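Long-range contacts in GP37 (Pseudomonas phage phikz, PDB 5FT0), which inhibits the RNA degradosome of the phage's bacterial host, probably by binding RNase E: residues 108-113 against 128-133; 208-213 against 224-229. All blocks are in the same frame, centred on the assembly; numbering follows the deposited sequence.

Interaction 1 (108-113 against 128-133); sequences NVVGIH and IEFMPG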
loop_
_atom_site.group_PDB
_atom_site.type_symbol
_atom_site.label_atom_id
_atom_site.label_comp_id
_atom_site.label_asym_id
_atom_site.label_seq_id
_atom_site.Cartn_x
_atom_site.Cartn_y
_atom_site.Cartn_z
ATOM N N ASN A 108 -6.570 -2.644 -11.670
ATOM C CA ASN A 108 -7.887 -3.087 -12.104
ATOM C C ASN A 108 -9.018 -2.260 -11.507
ATOM O O ASN A 108 -10.183 -2.651 -11.633
ATOM C CB ASN A 108 -8.087 -4.561 -11.746
ATOM C CG ASN A 108 -7.245 -5.487 -12.599
ATOM O OD1 ASN A 108 -7.114 -5.288 -13.805
ATOM N ND2 ASN A 108 -6.664 -6.505 -11.973
ATOM N N VAL A 109 -8.711 -1.135 -10.867
ATOM C CA VAL A 109 -9.688 -0.377 -10.095
ATOM C C VAL A 109 -9.900 0.986 -10.739
ATOM O O VAL A 109 -8.937 1.710 -11.016
ATOM C CB VAL A 109 -9.247 -0.222 -8.630
ATOM C CG1 VAL A 109 -10.260 0.611 -7.861
ATOM C CG2 VAL A 109 -9.071 -1.588 -7.984
ATOM N N VAL A 110 -11.162 1.328 -10.978
ATOM C CA VAL A 110 -11.583 2.686 -11.295
ATOM C C VAL A 110 -12.336 3.215 -10.085
ATOM O O VAL A 110 -13.269 2.565 -9.599
ATOM C CB VAL A 110 -12.462 2.733 -12.556
ATOM C CG1 VAL A 110 -13.000 4.139 -12.773
ATOM C CG2 VAL A 110 -11.675 2.263 -13.771
ATOM N N GLY A 111 -11.926 4.375 -9.590
ATOM C CA GLY A 111 -12.566 4.922 -8.411
ATOM C C GLY A 111 -12.038 6.294 -8.067
ATOM O O GLY A 111 -11.439 6.976 -8.900
ATOM N N ILE A 112 -12.266 6.685 -6.815
ATOM C CA ILE A 112 -11.951 8.023 -6.323
ATOM C C ILE A 112 -10.616 7.975 -5.597
ATOM O O ILE A 112 -10.426 7.155 -4.689
ATOM C CB ILE A 112 -13.056 8.546 -5.388
ATOM C CG1 ILE A 112 -14.436 8.376 -6.030
ATOM C CG2 ILE A 112 -12.803 10.001 -5.024
ATOM C CD1 ILE A 112 -14.581 9.076 -7.355
ATOM N N HIS A 113 -9.695 8.856 -5.981
ATOM C CA HIS A 113 -8.417 8.929 -5.286
ATOM C C HIS A 113 -8.610 9.434 -3.863
ATOM O O HIS A 113 -9.386 10.361 -3.614
ATOM C CB HIS A 113 -7.442 9.844 -6.023
ATOM C CG HIS A 113 -6.133 10.010 -5.317
ATOM N ND1 HIS A 113 -5.877 11.060 -4.461
ATOM C CD2 HIS A 113 -5.015 9.245 -5.319
ATOM C CE1 HIS A 113 -4.653 10.941 -3.976
ATOM N NE2 HIS A 113 -4.109 9.847 -4.479
ATOM N N ILE A 128 -15.608 0.877 -9.883
ATOM C CA ILE A 128 -15.649 -0.229 -10.832
ATOM C C ILE A 128 -14.372 -1.032 -10.655
ATOM O O ILE A 128 -13.271 -0.472 -10.702
ATOM C CB ILE A 128 -15.782 0.262 -12.284
ATOM C CG1 ILE A 128 -17.001 1.170 -12.440
ATOM C CG2 ILE A 128 -15.873 -0.918 -13.235
ATOM C CD1 ILE A 128 -17.066 1.871 -13.778
ATOM N N GLU A 129 -14.514 -2.337 -10.445
ATOM C CA GLU A 129 -13.368 -3.220 -10.275
ATOM C C GLU A 129 -13.404 -4.298 -11.347
ATOM O O GLU A 129 -14.380 -5.051 -11.445
ATOM C CB GLU A 129 -13.352 -3.844 -8.879
ATOM C CG GLU A 129 -12.165 -4.763 -8.635
ATOM C CD GLU A 129 -12.047 -5.190 -7.185
ATOM O OE1 GLU A 129 -12.723 -4.579 -6.328
ATOM O OE2 GLU A 129 -11.270 -6.127 -6.902
ATOM N N PHE A 130 -12.347 -4.362 -12.151
ATOM C CA PHE A 130 -12.182 -5.441 -13.111
ATOM C C PHE A 130 -11.571 -6.647 -12.409
ATOM O O PHE A 130 -10.584 -6.513 -11.680
ATOM C CB PHE A 130 -11.296 -4.996 -14.275
ATOM C CG PHE A 130 -11.826 -3.803 -15.018
ATOM C CD1 PHE A 130 -12.695 -3.964 -16.085
ATOM C CD2 PHE A 130 -11.458 -2.519 -14.647
ATOM C CE1 PHE A 130 -13.183 -2.870 -16.770
ATOM C CE2 PHE A 130 -11.945 -1.421 -15.329
ATOM C CZ PHE A 130 -12.808 -1.596 -16.393
HETATM N N MSE A 131 -12.163 -7.818 -12.618
HETATM C CA MSE A 131 -11.712 -9.023 -11.933
HETATM C C MSE A 131 -11.500 -10.180 -12.906
HETATM O O MSE A 131 -12.323 -11.096 -12.977
HETATM C CB MSE A 131 -12.718 -9.420 -10.854
HETATM C CG MSE A 131 -13.020 -8.306 -9.856
HETATM SE SE MSE A 131 -14.426 -8.775 -8.589
HETATM C CE MSE A 131 -13.527 -10.229 -7.649
ATOM N N PRO A 132 -10.393 -10.141 -13.649
ATOM C CA PRO A 132 -10.127 -11.209 -14.619
ATOM C C PRO A 132 -9.865 -12.535 -13.923
ATOM O O PRO A 132 -9.242 -12.590 -12.862
ATOM C CB PRO A 132 -8.883 -10.710 -15.362
ATOM C CG PRO A 132 -8.202 -9.823 -14.381
ATOM C CD PRO A 132 -9.297 -9.157 -13.593
ATOM N N GLY A 133 -10.353 -13.610 -14.537
ATOM C CA GLY A 133 -10.184 -14.943 -14.000
ATOM C C GLY A 133 -11.114 -15.303 -12.863
ATOM O O GLY A 133 -10.978 -16.397 -12.299
#
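Val110 and Ile128 form an antiparallel hydrogen-bonded pair: Val110 N gives to Ile128 O at 2.8 Å, and Ile128 N returns a bond to Val110 O at 2.9 Å. Next comes the non-hydrogen-bonded pair Val109–Glu129, their CA atoms 4.7 Å apart. Beyond it Phe130 N reaches Asn108 O at 2.8 Å. That carbonyl also takes a CA-H...O contact from Glu129.

On the face with Val110, Val110 CB lies 4.1 Å from Ile128 CB. Phe130 has CG beside its own backbone N (chi1 -59°), which turns one edge of the ring toward strand 109-115. Phe130 CD2 comes 3.3 Å from Asn108 O; Phe130 CE2 meets Val110 CG2 at 4.0 Å. The amide of Asn108 leans toward Pro132, but its OD1 is hydrogen-bonded to Lys84.

On the opposite face Glu129 extends beside Val109 and puts its carboxylate in a salt bridge with Lys228. Helix 87-98 packs on the face of Val110, where Ile97, Val96 and Ala93 meet Val110, Ile128 and Phe130. Strand 103-106 flanks 109-115 on one side, and strand 220-232 flanks 122-132 on the other.

Interaction 2 (208-213 against 224-229); sequences EVYFSF and LFTIKI
Lys228 runs out with CG anti to its backbone N (chi1 180°), while Tyr210 has CG beside its own N (chi1 -68°); the two side chains therefore lie next to each other and point the same way. Lys228 CG sits over one face of the phenol, 4.0 Å from the centroid of the Tyr210 ring in a CH-pi contact, and the chain then bends beyond CG. At the ring's edge, in its plane, is Thr226 CG2.

Tyr210 OH donates to Glu208 OE1 at 2.7 Å, meeting it from above the carboxylate plane. OE2 of that glutamate pairs with Arg206, leaving the ammonium of Lys228 to Glu129.

Further along this face, Ser212 OG donates to Thr226 OG1 at 2.8 Å. Both hydroxyls are buried and each has a second partner just past strand 122-132: Val136 N for Ser212 and Val134 O for Thr226.

The other face is apolar. Phe211 CE1 touches Ile229 CD1 at 3.6 Å, and Phe213 brings its ring edge to Phe225 O, with Phe213 CD2 at 3.4 Å. Helix 158-187 packs here, with Tyr180 and Phe184 against Phe225 and Phe213.

Three hydrogen-bonded pairs, Val209–Ile229, Phe211–Ile227 and Phe213–Phe225, join the backbones. The last is looser, with Phe225 N 3.3 Å from Phe213 O. The arrangement is an antiparallel beta hairpin, the segments 208-213 and 224-229 running at 163° to each other, inside the larger antiparallel sheet of the Dip fold and backed on one face by a long helix.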
loop_
_atom_site.group_PDB
_atom_site.type_symbol
_atom_site.label_atom_id
_atom_site.label_comp_id
_atom_site.label_asym_id
_atom_site.label_seq_id
_atom_site.Cartn_x
_atom_site.Cartn_y
_atom_site.Cartn_z
ATOM N N GLU A 208 -23.424 -3.869 -4.293
ATOM C CA GLU A 208 -22.438 -4.406 -5.220
ATOM C C GLU A 208 -23.147 -5.233 -6.281
ATOM O O GLU A 208 -23.931 -6.132 -5.956
ATOM C CB GLU A 208 -21.392 -5.255 -4.487
ATOM C CG GLU A 208 -20.569 -4.470 -3.474
ATOM C CD GLU A 208 -19.542 -5.326 -2.756
ATOM O OE1 GLU A 208 -19.569 -6.564 -2.924
ATOM O OE2 GLU A 208 -18.701 -4.758 -2.026
ATOM N N VAL A 209 -22.878 -4.925 -7.546
ATOM C CA VAL A 209 -23.427 -5.665 -8.676
ATOM C C VAL A 209 -22.266 -6.325 -9.407
ATOM O O VAL A 209 -21.300 -5.652 -9.792
ATOM C CB VAL A 209 -24.235 -4.758 -9.617
ATOM C CG1 VAL A 209 -24.858 -5.580 -10.730
ATOM C CG2 VAL A 209 -25.310 -4.010 -8.842
ATOM N N TYR A 210 -22.357 -7.635 -9.595
ATOM C CA TYR A 210 -21.316 -8.414 -10.248
ATOM C C TYR A 210 -21.791 -8.845 -11.626
ATOM O O TYR A 210 -22.872 -9.428 -11.762
ATOM C CB TYR A 210 -20.944 -9.641 -9.411
ATOM C CG TYR A 210 -20.251 -9.309 -8.109
ATOM C CD1 TYR A 210 -20.969 -8.832 -7.018
ATOM C CD2 TYR A 210 -18.881 -9.484 -7.967
ATOM C CE1 TYR A 210 -20.339 -8.526 -5.826
ATOM C CE2 TYR A 210 -18.242 -9.184 -6.777
ATOM C CZ TYR A 210 -18.978 -8.704 -5.709
ATOM O OH TYR A 210 -18.350 -8.403 -4.521
ATOM N N PHE A 211 -20.982 -8.557 -12.642
ATOM C CA PHE A 211 -21.228 -8.996 -14.012
ATOM C C PHE A 211 -20.144 -10.004 -14.373
ATOM O O PHE A 211 -18.986 -9.626 -14.581
ATOM C CB PHE A 211 -21.220 -7.816 -14.985
ATOM C CG PHE A 211 -22.153 -6.699 -14.602
ATOM C CD1 PHE A 211 -21.744 -5.699 -13.735
ATOM C CD2 PHE A 211 -23.436 -6.645 -15.120
ATOM C CE1 PHE A 211 -22.600 -4.672 -13.388
ATOM C CE2 PHE A 211 -24.295 -5.620 -14.776
ATOM C CZ PHE A 211 -23.876 -4.632 -13.909
ATOM N N SER A 212 -20.515 -11.278 -14.449
ATOM C CA SER A 212 -19.565 -12.345 -14.721
ATOM C C SER A 212 -19.779 -12.914 -16.118
ATOM O O SER A 212 -20.889 -12.887 -16.658
ATOM C CB SER A 212 -19.677 -13.457 -13.678
ATOM O OG SER A 212 -19.231 -12.996 -12.418
ATOM N N PHE A 213 -18.699 -13.430 -16.699
ATOM C CA PHE A 213 -18.710 -13.903 -18.074
ATOM C C PHE A 213 -17.867 -15.163 -18.185
ATOM O O PHE A 213 -16.883 -15.338 -17.462
ATOM C CB PHE A 213 -18.177 -12.837 -19.040
ATOM C CG PHE A 213 -18.857 -11.504 -18.904
ATOM C CD1 PHE A 213 -20.043 -11.245 -19.570
ATOM C CD2 PHE A 213 -18.310 -10.512 -18.112
ATOM C CE1 PHE A 213 -20.671 -10.024 -19.446
ATOM C CE2 PHE A 213 -18.933 -9.284 -17.984
ATOM C CZ PHE A 213 -20.116 -9.041 -18.651
ATOM N N LEU A 224 -12.644 -16.693 -17.749
ATOM C CA LEU A 224 -13.550 -16.077 -16.790
ATOM C C LEU A 224 -13.195 -14.607 -16.623
ATOM O O LEU A 224 -12.017 -14.242 -16.630
ATOM C CB LEU A 224 -13.482 -16.780 -15.428
ATOM C CG LEU A 224 -13.766 -18.285 -15.396
ATOM C CD1 LEU A 224 -13.607 -18.821 -13.982
ATOM C CD2 LEU A 224 -15.153 -18.588 -15.936
ATOM N N PHE A 225 -14.218 -13.770 -16.461
ATOM C CA PHE A 225 -14.014 -12.349 -16.225
ATOM C C PHE A 225 -15.222 -11.801 -15.481
ATOM O O PHE A 225 -16.365 -12.104 -15.831
ATOM C CB PHE A 225 -13.806 -11.578 -17.536
ATOM C CG PHE A 225 -13.123 -10.246 -17.357
ATOM C CD1 PHE A 225 -13.812 -9.153 -16.855
ATOM C CD2 PHE A 225 -11.790 -10.090 -17.696
ATOM C CE1 PHE A 225 -13.180 -7.932 -16.691
ATOM C CE2 PHE A 225 -11.153 -8.870 -17.538
ATOM C CZ PHE A 225 -11.849 -7.793 -17.034
ATOM N N THR A 226 -14.960 -10.998 -14.454
ATOM C CA THR A 226 -16.010 -10.358 -13.676
ATOM C C THR A 226 -15.733 -8.864 -13.588
ATOM O O THR A 226 -14.581 -8.443 -13.446
ATOM C CB THR A 226 -16.114 -10.962 -12.261
ATOM O OG1 THR A 226 -16.536 -12.331 -12.350
ATOM C CG2 THR A 226 -17.116 -10.193 -11.410
ATOM N N ILE A 227 -16.793 -8.069 -13.700
ATOM C CA ILE A 227 -16.747 -6.639 -13.429
ATOM C C ILE A 227 -17.637 -6.370 -12.227
ATOM O O ILE A 227 -18.810 -6.762 -12.220
ATOM C CB ILE A 227 -17.206 -5.810 -14.642
ATOM C CG1 ILE A 227 -16.313 -6.091 -15.850
ATOM C CG2 ILE A 227 -17.201 -4.330 -14.301
ATOM C CD1 ILE A 227 -16.684 -5.291 -17.074
ATOM N N LYS A 228 -17.082 -5.719 -11.211
ATOM C CA LYS A 228 -17.826 -5.352 -10.014
ATOM C C LYS A 228 -18.035 -3.848 -9.999
ATOM O O LYS A 228 -17.092 -3.084 -10.225
ATOM C CB LYS A 228 -17.100 -5.789 -8.740
ATOM C CG LYS A 228 -17.854 -5.412 -7.466
ATOM C CD LYS A 228 -17.130 -5.865 -6.207
ATOM C CE LYS A 228 -15.932 -4.995 -5.903
ATOM N NZ LYS A 228 -15.274 -5.397 -4.629
ATOM N N ILE A 229 -19.270 -3.429 -9.741
ATOM C CA ILE A 229 -19.620 -2.022 -9.603
ATOM C C ILE A 229 -20.224 -1.826 -8.220
ATOM O O ILE A 229 -21.077 -2.613 -7.791
ATOM C CB ILE A 229 -20.592 -1.568 -10.705
ATOM C CG1 ILE A 229 -19.985 -1.849 -12.080
ATOM C CG2 ILE A 229 -20.908 -0.086 -10.560
ATOM C CD1 ILE A 229 -20.908 -1.538 -13.227
#

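In the fold
Interactions 1 and 2 are two hairpins lying edge to edge in one antiparallel sheet, their centres about 10 Å apart. The seam runs between strands 122-132 and 220-232: Met131 N lies 2.6 Å from Thr226 O and Gly133 N 2.7 Å from Leu224 O, both probable hydrogen bonds. On the helix-covered face, Pro132 CB packs 3.6 Å from Phe225 CE2, and Ile128 meets Ile227. The other face, at Glu129 and Lys228, lies near Arg254 of the second subunit. The bound ligands mark different places: the potassium ion lies about 8 Å from the Val110 side chain, the arginine about 6 Å from that of Leu224.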